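Long-range contacts in putative secreted cellulose binding protein (Streptomyces coelicolor, PDB 4OY7), which cleaves cellulose oxidatively in a copper-dependent reaction, this chain being the AA10 lytic polysaccharide monooxygenase domain of a longer protein: residues D37-T42 against F79-A84; I100-S105 against Y156-A161; V116-P121 against A170-Q175. All coordinates share one frame; numbering follows the deposited sequence.

Contact 1: D37-T42 against F79-A84; sequences DQSGAT and FSAYNA
The hydroxyl of S39 is held by two groups: the backbone N of A81 donates to its OG at 3.1 Å, with an N-H...O angle of 152°, and OD1 of D78 is hydrogen-bonded to the same oxygen. The motif is a helix end docked on a short 3-10 turn, within the helical and loop region that AA10 enzymes carry beside their beta sandwich. S39 is the last residue of helix 30-39, and its OG lies anti to its own carbonyl carbon (chi1 -72°), on the side where A81 arrives. D78 OD1 also takes the N-H of S80, forming an Asx turn, so one carboxylate oxygen ties the serine to the start of the 3-10 segment. A serine suits this place because its oxygen can accept from a backbone amide while bonding to a carboxylate. The methyl of A81 is small enough to fit against both helix residues; Q38, extended with chi1 174°, runs past it, CD reaching A81 CB at 3.9 Å. G40 follows with positive phi, where a CB would press on the carbonyl oxygen of S39, and glycine avoids that clash. On the 3-10 side, the end of the Y82 ring comes near S39 CB, which meets it obliquely. Its phenol donates to a water 2.7 Å from Y82 OH, and this water in turn donates to G40 O, also at 2.7 Å.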
loop_
_atom_site.group_PDB
_atom_site.type_symbol
_atom_site.label_atom_id
_atom_site.label_comp_id
_atom_site.label_asym_id
_atom_site.label_seq_id
_atom_site.Cartn_x
_atom_site.Cartn_y
_atom_site.Cartn_z
ATOM N N ASP A 37 -10.670 -5.977 14.069
ATOM C CA ASP A 37 -10.871 -6.897 15.188
ATOM C C ASP A 37 -9.558 -7.601 15.575
ATOM O O ASP A 37 -9.287 -7.818 16.769
ATOM C CB ASP A 37 -11.955 -7.928 14.849
ATOM C CG ASP A 37 -13.361 -7.320 14.758
ATOM O OD1 ASP A 37 -14.253 -7.956 14.134
ATOM O OD2 ASP A 37 -13.598 -6.224 15.320
ATOM N N GLN A 38 -8.733 -7.946 14.596
ATOM C CA GLN A 38 -7.454 -8.562 14.933
ATOM C C GLN A 38 -6.372 -7.577 15.389
ATOM O O GLN A 38 -5.845 -7.693 16.492
ATOM C CB GLN A 38 -6.914 -9.393 13.790
ATOM C CG GLN A 38 -5.513 -9.874 14.137
ATOM C CD GLN A 38 -4.885 -10.770 13.107
ATOM O OE1 GLN A 38 -5.565 -11.555 12.456
ATOM N NE2 GLN A 38 -3.557 -10.675 12.979
ATOM N N SER A 39 -6.035 -6.604 14.557
ATOM C CA SER A 39 -4.862 -5.769 14.844
ATOM C C SER A 39 -5.159 -4.460 15.566
ATOM O O SER A 39 -4.238 -3.819 16.073
ATOM C CB SER A 39 -4.074 -5.512 13.561
ATOM O OG SER A 39 -3.407 -6.683 13.135
ATOM N N GLY A 40 -6.425 -4.074 15.667
ATOM C CA GLY A 40 -6.800 -2.906 16.465
ATOM C C GLY A 40 -6.906 -1.591 15.728
ATOM O O GLY A 40 -6.364 -1.417 14.628
ATOM N N ALA A 41 -7.583 -0.647 16.371
ATOM C CA ALA A 41 -7.889 0.672 15.811
ATOM C C ALA A 41 -6.630 1.508 15.571
ATOM O O ALA A 41 -6.632 2.384 14.689
ATOM C CB ALA A 41 -8.850 1.412 16.740
ATOM N N THR A 42 -5.596 1.265 16.371
ATOM C CA THR A 42 -4.338 2.010 16.286
ATOM C C THR A 42 -3.759 1.991 14.866
ATOM O O THR A 42 -3.190 2.982 14.400
ATOM C CB THR A 42 -3.315 1.443 17.295
ATOM O OG1 THR A 42 -3.847 1.576 18.616
ATOM C CG2 THR A 42 -1.949 2.157 17.201
ATOM N N PHE A 79 0.251 -4.308 12.308
ATOM C CA PHE A 79 -0.378 -4.248 10.979
ATOM C C PHE A 79 -0.506 -5.644 10.414
ATOM O O PHE A 79 -0.794 -5.817 9.229
ATOM C CB PHE A 79 0.475 -3.410 10.001
ATOM C CG PHE A 79 0.448 -1.935 10.272
ATOM C CD1 PHE A 79 -0.713 -1.181 10.100
ATOM C CD2 PHE A 79 1.607 -1.287 10.689
ATOM C CE1 PHE A 79 -0.720 0.184 10.373
ATOM C CE2 PHE A 79 1.606 0.061 10.974
ATOM C CZ PHE A 79 0.449 0.806 10.808
ATOM N N SER A 80 -0.358 -6.645 11.269
ATOM C CA SER A 80 -0.302 -8.041 10.827
ATOM C C SER A 80 -1.544 -8.477 10.043
ATOM O O SER A 80 -1.431 -9.234 9.070
ATOM C CB SER A 80 -0.044 -8.973 12.023
ATOM O OG SER A 80 0.108 -10.330 11.620
ATOM N N ALA A 81 -2.703 -7.976 10.447
ATOM C CA ALA A 81 -3.972 -8.345 9.793
ATOM C C ALA A 81 -4.075 -7.921 8.338
ATOM O O ALA A 81 -4.840 -8.517 7.582
ATOM C CB ALA A 81 -5.181 -7.813 10.574
ATOM N N TYR A 82 -3.267 -6.941 7.947
ATOM C CA TYR A 82 -3.291 -6.362 6.609
ATOM C C TYR A 82 -2.523 -7.247 5.636
ATOM O O TYR A 82 -2.548 -7.001 4.450
ATOM C CB TYR A 82 -2.829 -4.877 6.646
ATOM C CG TYR A 82 -3.781 -4.087 7.513
ATOM C CD1 TYR A 82 -4.941 -3.543 6.989
ATOM C CD2 TYR A 82 -3.582 -3.977 8.887
ATOM C CE1 TYR A 82 -5.846 -2.874 7.781
ATOM C CE2 TYR A 82 -4.488 -3.320 9.690
ATOM C CZ TYR A 82 -5.634 -2.766 9.136
ATOM O OH TYR A 82 -6.588 -2.136 9.916
ATOM N N ASN A 83 -1.873 -8.303 6.128
ATOM C CA ASN A 83 -1.406 -9.388 5.258
ATOM C C ASN A 83 -2.437 -10.477 4.906
ATOM O O ASN A 83 -2.136 -11.324 4.058
ATOM C CB ASN A 83 -0.156 -10.087 5.866
ATOM C CG ASN A 83 1.020 -9.156 5.945
ATOM O OD1 ASN A 83 1.439 -8.560 4.919
ATOM N ND2 ASN A 83 1.554 -8.994 7.142
ATOM N N ALA A 84 -3.621 -10.476 5.524
ATOM C CA ALA A 84 -4.608 -11.544 5.305
ATOM C C ALA A 84 -4.849 -11.777 3.823
ATOM O O ALA A 84 -5.141 -10.853 3.070
ATOM C CB ALA A 84 -5.913 -11.214 6.021
HETATM O O HOH W 1 -6.289 -3.013 12.452
#

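Contact 2: I100-S105 against Y156-A161; sequences IPVEYS and YYWDLA
V102 CG1 sits over one face of the W158 indole, 3.8 Å from the centroid of the six-membered ring and 27° off its normal, a CH-pi contact displaced toward the rim. W158 holds its CG between backbone N and carbonyl carbon (chi1 67°), which swings the indole across to the neighbouring strand beneath V102 and Y104. The other valine methyl, CG2, meets L160 CB at 3.6 Å, and Y104 CB lies 3.9 Å from W158 CZ3. A beta-branched valine suits this position because its two methyls serve two neighbours at once. Replacing W158 by an alanine would probably open a gap under V102 CG1 and Y104 CB and leave Q138 OE1 without the indole N-H that binds it. The pairing is an antiparallel ladder in the smaller sheet of the LPMO beta sandwich. V102 N donates to W158 O at 2.7 Å, whereas the return bond from W158 N to V102 O is 3.2 Å, an uneven hydrogen-bonded pair. Between such pairs, Y157 CA approaches V102 O at 3.3 Å in a CA-H...O contact. P101, E103, Y157 and D159 point to the other face, which is largely exposed, and there the charged E103 and D159 suit contact with solvent. Toward the copper end, the Y156 ring has S105 O at its edge, in its plane, with CD2 3.9 Å away; that buried oxygen has no hydrogen-bond partner in the model. Y156 OH is hydrogen-bonded to the backbone N of the copper ligand H110, so the apolar face bearing V102, Y104, Y156 and W158 ends in a second-shell bond that is likely to steady the metal site.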
loop_
_atom_site.group_PDB
_atom_site.type_symbol
_atom_site.label_atom_id
_atom_site.label_comp_id
_atom_site.label_asym_id
_atom_site.label_seq_id
_atom_site.Cartn_x
_atom_site.Cartn_y
_atom_site.Cartn_z
ATOM N N ILE A 100 -2.316 6.075 -15.320
ATOM C CA ILE A 100 -3.136 6.545 -14.187
ATOM C C ILE A 100 -2.340 7.490 -13.310
ATOM O O ILE A 100 -1.121 7.393 -13.227
ATOM C CB ILE A 100 -3.693 5.363 -13.339
ATOM C CG1 ILE A 100 -2.573 4.532 -12.684
ATOM C CG2 ILE A 100 -4.613 4.477 -14.182
ATOM C CD1 ILE A 100 -3.029 3.726 -11.483
ATOM N N PRO A 101 -3.024 8.435 -12.654
ATOM C CA PRO A 101 -2.318 9.309 -11.713
ATOM C C PRO A 101 -2.191 8.626 -10.355
ATOM O O PRO A 101 -3.206 8.362 -9.709
ATOM C CB PRO A 101 -3.236 10.525 -11.602
ATOM C CG PRO A 101 -4.601 10.017 -11.936
ATOM C CD PRO A 101 -4.417 8.857 -12.882
ATOM N N VAL A 102 -0.971 8.424 -9.894
ATOM C CA VAL A 102 -0.700 7.763 -8.606
ATOM C C VAL A 102 -0.499 8.839 -7.536
ATOM O O VAL A 102 0.062 9.886 -7.838
ATOM C CB VAL A 102 0.549 6.853 -8.695
ATOM C CG1 VAL A 102 0.971 6.326 -7.312
ATOM C CG2 VAL A 102 0.316 5.702 -9.672
ATOM N N GLU A 103 -1.028 8.591 -6.327
ATOM C CA GLU A 103 -0.912 9.496 -5.177
ATOM C C GLU A 103 -0.394 8.711 -4.007
ATOM O O GLU A 103 -0.868 7.599 -3.787
ATOM C CB GLU A 103 -2.279 10.115 -4.830
ATOM C CG GLU A 103 -2.760 10.993 -5.969
ATOM C CD GLU A 103 -3.880 11.984 -5.639
ATOM O OE1 GLU A 103 -4.269 12.170 -4.477
ATOM O OE2 GLU A 103 -4.391 12.598 -6.576
ATOM N N TYR A 104 0.640 9.220 -3.341
ATOM C CA TYR A 104 1.205 8.561 -2.176
ATOM C C TYR A 104 1.293 9.571 -1.047
ATOM O O TYR A 104 1.739 10.700 -1.270
ATOM C CB TYR A 104 2.579 7.988 -2.512
ATOM C CG TYR A 104 3.129 6.975 -1.529
ATOM C CD1 TYR A 104 3.608 7.387 -0.287
ATOM C CD2 TYR A 104 3.227 5.627 -1.849
ATOM C CE1 TYR A 104 4.114 6.486 0.621
ATOM C CE2 TYR A 104 3.764 4.728 -0.966
ATOM C CZ TYR A 104 4.192 5.158 0.279
ATOM O OH TYR A 104 4.718 4.261 1.174
ATOM N N SER A 105 0.790 9.217 0.139
ATOM C CA SER A 105 0.724 10.161 1.245
ATOM C C SER A 105 2.069 10.775 1.578
ATOM O O SER A 105 3.048 10.087 1.643
ATOM C CB SER A 105 0.181 9.469 2.500
ATOM O OG SER A 105 0.285 10.299 3.643
ATOM N N TYR A 156 2.570 12.909 -2.559
ATOM C CA TYR A 156 3.406 12.781 -3.751
ATOM C C TYR A 156 2.517 12.338 -4.908
ATOM O O TYR A 156 1.473 11.740 -4.702
ATOM C CB TYR A 156 4.496 11.740 -3.511
ATOM C CG TYR A 156 5.483 12.091 -2.415
ATOM C CD1 TYR A 156 6.628 12.848 -2.683
ATOM C CD2 TYR A 156 5.288 11.648 -1.111
ATOM C CE1 TYR A 156 7.530 13.143 -1.677
ATOM C CE2 TYR A 156 6.191 11.943 -0.102
ATOM C CZ TYR A 156 7.315 12.672 -0.396
ATOM O OH TYR A 156 8.184 12.966 0.617
ATOM N N TYR A 157 2.908 12.664 -6.126
ATOM C CA TYR A 157 2.132 12.356 -7.293
ATOM C C TYR A 157 3.084 12.060 -8.459
ATOM O O TYR A 157 4.130 12.718 -8.640
ATOM C CB TYR A 157 1.118 13.478 -7.669
ATOM C CG TYR A 157 1.688 14.794 -8.114
ATOM C CD1 TYR A 157 1.994 15.024 -9.444
ATOM C CD2 TYR A 157 1.886 15.834 -7.222
ATOM C CE1 TYR A 157 2.487 16.241 -9.870
ATOM C CE2 TYR A 157 2.376 17.061 -7.647
ATOM C CZ TYR A 157 2.679 17.255 -8.969
ATOM O OH TYR A 157 3.198 18.461 -9.394
ATOM N N TRP A 158 2.673 11.071 -9.242
ATOM C CA TRP A 158 3.338 10.662 -10.482
ATOM C C TRP A 158 2.397 9.842 -11.349
ATOM O O TRP A 158 1.323 9.457 -10.906
ATOM C CB TRP A 158 4.609 9.877 -10.204
ATOM C CG TRP A 158 4.464 8.521 -9.562
ATOM C CD1 TRP A 158 4.308 7.323 -10.213
ATOM C CD2 TRP A 158 4.499 8.207 -8.156
ATOM N NE1 TRP A 158 4.257 6.286 -9.303
ATOM C CE2 TRP A 158 4.379 6.799 -8.039
ATOM C CE3 TRP A 158 4.662 8.985 -6.986
ATOM C CZ2 TRP A 158 4.394 6.150 -6.814
ATOM C CZ3 TRP A 158 4.679 8.339 -5.753
ATOM C CH2 TRP A 158 4.554 6.925 -5.678
ATOM N N ASP A 159 2.786 9.602 -12.597
ATOM C CA ASP A 159 1.973 8.802 -13.507
ATOM C C ASP A 159 2.512 7.372 -13.569
ATOM O O ASP A 159 3.728 7.182 -13.527
ATOM C CB ASP A 159 2.017 9.376 -14.924
ATOM C CG ASP A 159 1.390 10.749 -15.035
ATOM O OD1 ASP A 159 0.326 10.972 -14.418
ATOM O OD2 ASP A 159 1.940 11.581 -15.803
ATOM N N LEU A 160 1.607 6.395 -13.696
ATOM C CA LEU A 160 1.950 4.991 -13.941
ATOM C C LEU A 160 1.219 4.433 -15.173
ATOM O O LEU A 160 -0.017 4.422 -15.194
ATOM C CB LEU A 160 1.588 4.146 -12.713
ATOM C CG LEU A 160 1.682 2.614 -12.835
ATOM C CD1 LEU A 160 3.093 2.170 -13.238
ATOM C CD2 LEU A 160 1.169 1.972 -11.538
ATOM N N ALA A 161 1.979 3.944 -16.159
ATOM C CA ALA A 161 1.423 3.307 -17.358
ATOM C C ALA A 161 1.186 1.849 -17.037
ATOM O O ALA A 161 2.143 1.100 -16.845
ATOM C CB ALA A 161 2.388 3.446 -18.533
#

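Contact 3: V116-P121 against A170-Q175; sequences VYLTKP and ALIFMQ
Y117, with CG anti to its carbonyl carbon (chi1 -51°), and F173, with CG anti to its backbone N (chi1 164°), rise from the same face of neighbouring strands, and these torsions set their rings side by side. The planes meet obliquely at 39°, and Y117 CD1 comes within 3.4 Å of F173 CD2, while F173 O lies in the plane of the tyrosine ring at its edge. The partly exposed tyrosine suits this place because its hydroxyl can meet water: a water 2.8 Å from Y117 OH donates to Q175 OE1. On the opposite face of this antiparallel ladder, L118 CD1 packs on I172 CG1 at 3.8 Å. The last rung departs from the regular pattern. T119 N donates to L171 O at 3.1 Å, but L171 N is received by T119 OG1 at 2.9 Å, the hydroxyl taking the place of the threonine carbonyl, which is hydrogen-bonded to R166 instead. Here threonine supplies both a hydroxyl and a methyl, CG2 resting on L171 CB. The pair forms the middle of the larger sandwich sheet: strand 134-141 flanks 112-119, strand 184-193 flanks 168-178, and M174 reaches across to strand 99-105 of the other sheet.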
loop_
_atom_site.group_PDB
_atom_site.type_symbol
_atom_site.label_atom_id
_atom_site.label_comp_id
_atom_site.label_asym_id
_atom_site.label_seq_id
_atom_site.Cartn_x
_atom_site.Cartn_y
_atom_site.Cartn_z
ATOM N N VAL A 116 7.838 0.454 -7.330
ATOM C CA VAL A 116 6.460 0.054 -7.597
ATOM C C VAL A 116 6.435 -1.313 -8.294
ATOM O O VAL A 116 7.044 -1.494 -9.349
ATOM C CB VAL A 116 5.739 1.110 -8.456
ATOM C CG1 VAL A 116 4.303 0.671 -8.753
ATOM C CG2 VAL A 116 5.787 2.513 -7.806
ATOM N N TYR A 117 5.694 -2.248 -7.705
ATOM C CA TYR A 117 5.596 -3.645 -8.169
ATOM C C TYR A 117 4.170 -4.103 -8.427
ATOM O O TYR A 117 3.239 -3.688 -7.741
ATOM C CB TYR A 117 6.209 -4.619 -7.154
ATOM C CG TYR A 117 7.610 -4.331 -6.655
ATOM C CD1 TYR A 117 7.855 -3.327 -5.729
ATOM C CD2 TYR A 117 8.661 -5.120 -7.044
ATOM C CE1 TYR A 117 9.144 -3.102 -5.238
ATOM C CE2 TYR A 117 9.950 -4.917 -6.571
ATOM C CZ TYR A 117 10.187 -3.912 -5.644
ATOM O OH TYR A 117 11.500 -3.724 -5.209
ATOM N N LEU A 118 4.003 -5.020 -9.372
ATOM C CA LEU A 118 2.661 -5.571 -9.667
ATOM C C LEU A 118 2.722 -7.085 -9.627
ATOM O O LEU A 118 3.654 -7.682 -10.122
ATOM C CB LEU A 118 2.211 -5.121 -11.040
ATOM C CG LEU A 118 0.846 -5.564 -11.551
ATOM C CD1 LEU A 118 -0.294 -4.974 -10.716
ATOM C CD2 LEU A 118 0.724 -5.156 -13.011
ATOM N N THR A 119 1.723 -7.684 -9.001
ATOM C CA THR A 119 1.605 -9.119 -8.959
ATOM C C THR A 119 1.490 -9.664 -10.371
ATOM O O THR A 119 0.842 -9.098 -11.241
ATOM C CB THR A 119 0.437 -9.598 -8.072
ATOM O OG1 THR A 119 -0.798 -8.997 -8.506
ATOM C CG2 THR A 119 0.732 -9.282 -6.619
ATOM N N LYS A 120 2.144 -10.798 -10.554
ATOM C CA LYS A 120 2.206 -11.462 -11.862
ATOM C C LYS A 120 0.860 -11.999 -12.305
ATOM O O LYS A 120 -0.009 -12.331 -11.492
ATOM C CB LYS A 120 3.210 -12.598 -11.808
ATOM C CG LYS A 120 4.629 -12.135 -11.592
ATOM C CD LYS A 120 5.579 -13.309 -11.483
ATOM C CE LYS A 120 6.996 -12.850 -11.180
ATOM N NZ LYS A 120 7.937 -13.972 -10.901
ATOM N N PRO A 121 0.686 -12.129 -13.625
ATOM C CA PRO A 121 -0.526 -12.745 -14.114
ATOM C C PRO A 121 -0.733 -14.114 -13.464
ATOM O O PRO A 121 0.229 -14.901 -13.326
ATOM C CB PRO A 121 -0.258 -12.910 -15.612
ATOM C CG PRO A 121 0.797 -11.928 -15.919
ATOM C CD PRO A 121 1.643 -11.826 -14.706
ATOM N N ALA A 170 -5.421 -8.165 -8.729
ATOM C CA ALA A 170 -3.966 -8.060 -8.639
ATOM C C ALA A 170 -3.671 -7.210 -7.406
ATOM O O ALA A 170 -4.577 -6.750 -6.740
ATOM C CB ALA A 170 -3.410 -7.427 -9.914
ATOM N N LEU A 171 -2.404 -6.980 -7.119
ATOM C CA LEU A 171 -2.036 -6.077 -6.037
ATOM C C LEU A 171 -0.820 -5.262 -6.484
ATOM O O LEU A 171 0.079 -5.770 -7.165
ATOM C CB LEU A 171 -1.756 -6.895 -4.800
ATOM C CG LEU A 171 -1.288 -6.205 -3.535
ATOM C CD1 LEU A 171 -1.689 -7.141 -2.392
ATOM C CD2 LEU A 171 0.214 -5.963 -3.565
ATOM N N ILE A 172 -0.805 -3.986 -6.133
ATOM C CA ILE A 172 0.365 -3.132 -6.356
ATOM C C ILE A 172 1.044 -2.925 -5.013
ATOM O O ILE A 172 0.447 -2.381 -4.086
ATOM C CB ILE A 172 -0.024 -1.771 -6.984
ATOM C CG1 ILE A 172 -0.521 -1.980 -8.424
ATOM C CG2 ILE A 172 1.145 -0.801 -6.999
ATOM C CD1 ILE A 172 -1.273 -0.802 -8.991
ATOM N N PHE A 173 2.301 -3.347 -4.943
ATOM C CA PHE A 173 3.129 -3.193 -3.743
ATOM C C PHE A 173 4.154 -2.111 -3.998
ATOM O O PHE A 173 4.775 -2.076 -5.084
ATOM C CB PHE A 173 3.885 -4.486 -3.427
ATOM C CG PHE A 173 5.005 -4.297 -2.461
ATOM C CD1 PHE A 173 4.749 -4.008 -1.115
ATOM C CD2 PHE A 173 6.318 -4.397 -2.880
ATOM C CE1 PHE A 173 5.793 -3.835 -0.229
ATOM C CE2 PHE A 173 7.363 -4.198 -1.986
ATOM C CZ PHE A 173 7.094 -3.876 -0.671
ATOM N N MET A 174 4.298 -1.194 -3.040
ATOM C CA MET A 174 5.307 -0.145 -3.139
ATOM C C MET A 174 6.190 -0.136 -1.923
ATOM O O MET A 174 5.708 -0.340 -0.781
ATOM C CB MET A 174 4.688 1.232 -3.315
ATOM C CG MET A 174 3.580 1.292 -4.330
ATOM S SD MET A 174 3.087 3.002 -4.643
ATOM C CE MET A 174 1.548 2.695 -5.486
ATOM N N GLN A 175 7.472 0.048 -2.173
ATOM C CA GLN A 175 8.460 0.230 -1.113
ATOM C C GLN A 175 9.052 1.614 -1.292
ATOM O O GLN A 175 9.592 1.965 -2.351
ATOM C CB GLN A 175 9.536 -0.851 -1.133
ATOM C CG GLN A 175 10.360 -0.891 0.137
ATOM C CD GLN A 175 11.320 -2.068 0.171
ATOM O OE1 GLN A 175 11.117 -3.068 -0.530
ATOM N NE2 GLN A 175 12.358 -1.975 1.013
HETATM O O HOH W 2 12.641 -3.412 -2.669
#

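How the contacts relate
From the N terminus, contact 1 comes first, closing the loop from the end of helix 30-39 through 43-78 to the 3-10 turn; it is complete before the other two open, and lies on the far side of the chain's centre from contact 2. Contacts 2 and 3 cross, since 100-105, 116-121, 156-161 and 170-175 follow in alternation. Contact 2 closes 106-155 within the smaller sheet and contact 3 closes 122-169 within the larger one. The two sheets meet face to face where M174 SD lies 3.8 Å from Y104 CD2 and W158 CZ2 lies 4.0 Å from V116 CG2. Contact 1 touches neither, belonging to the region beside this sandwich.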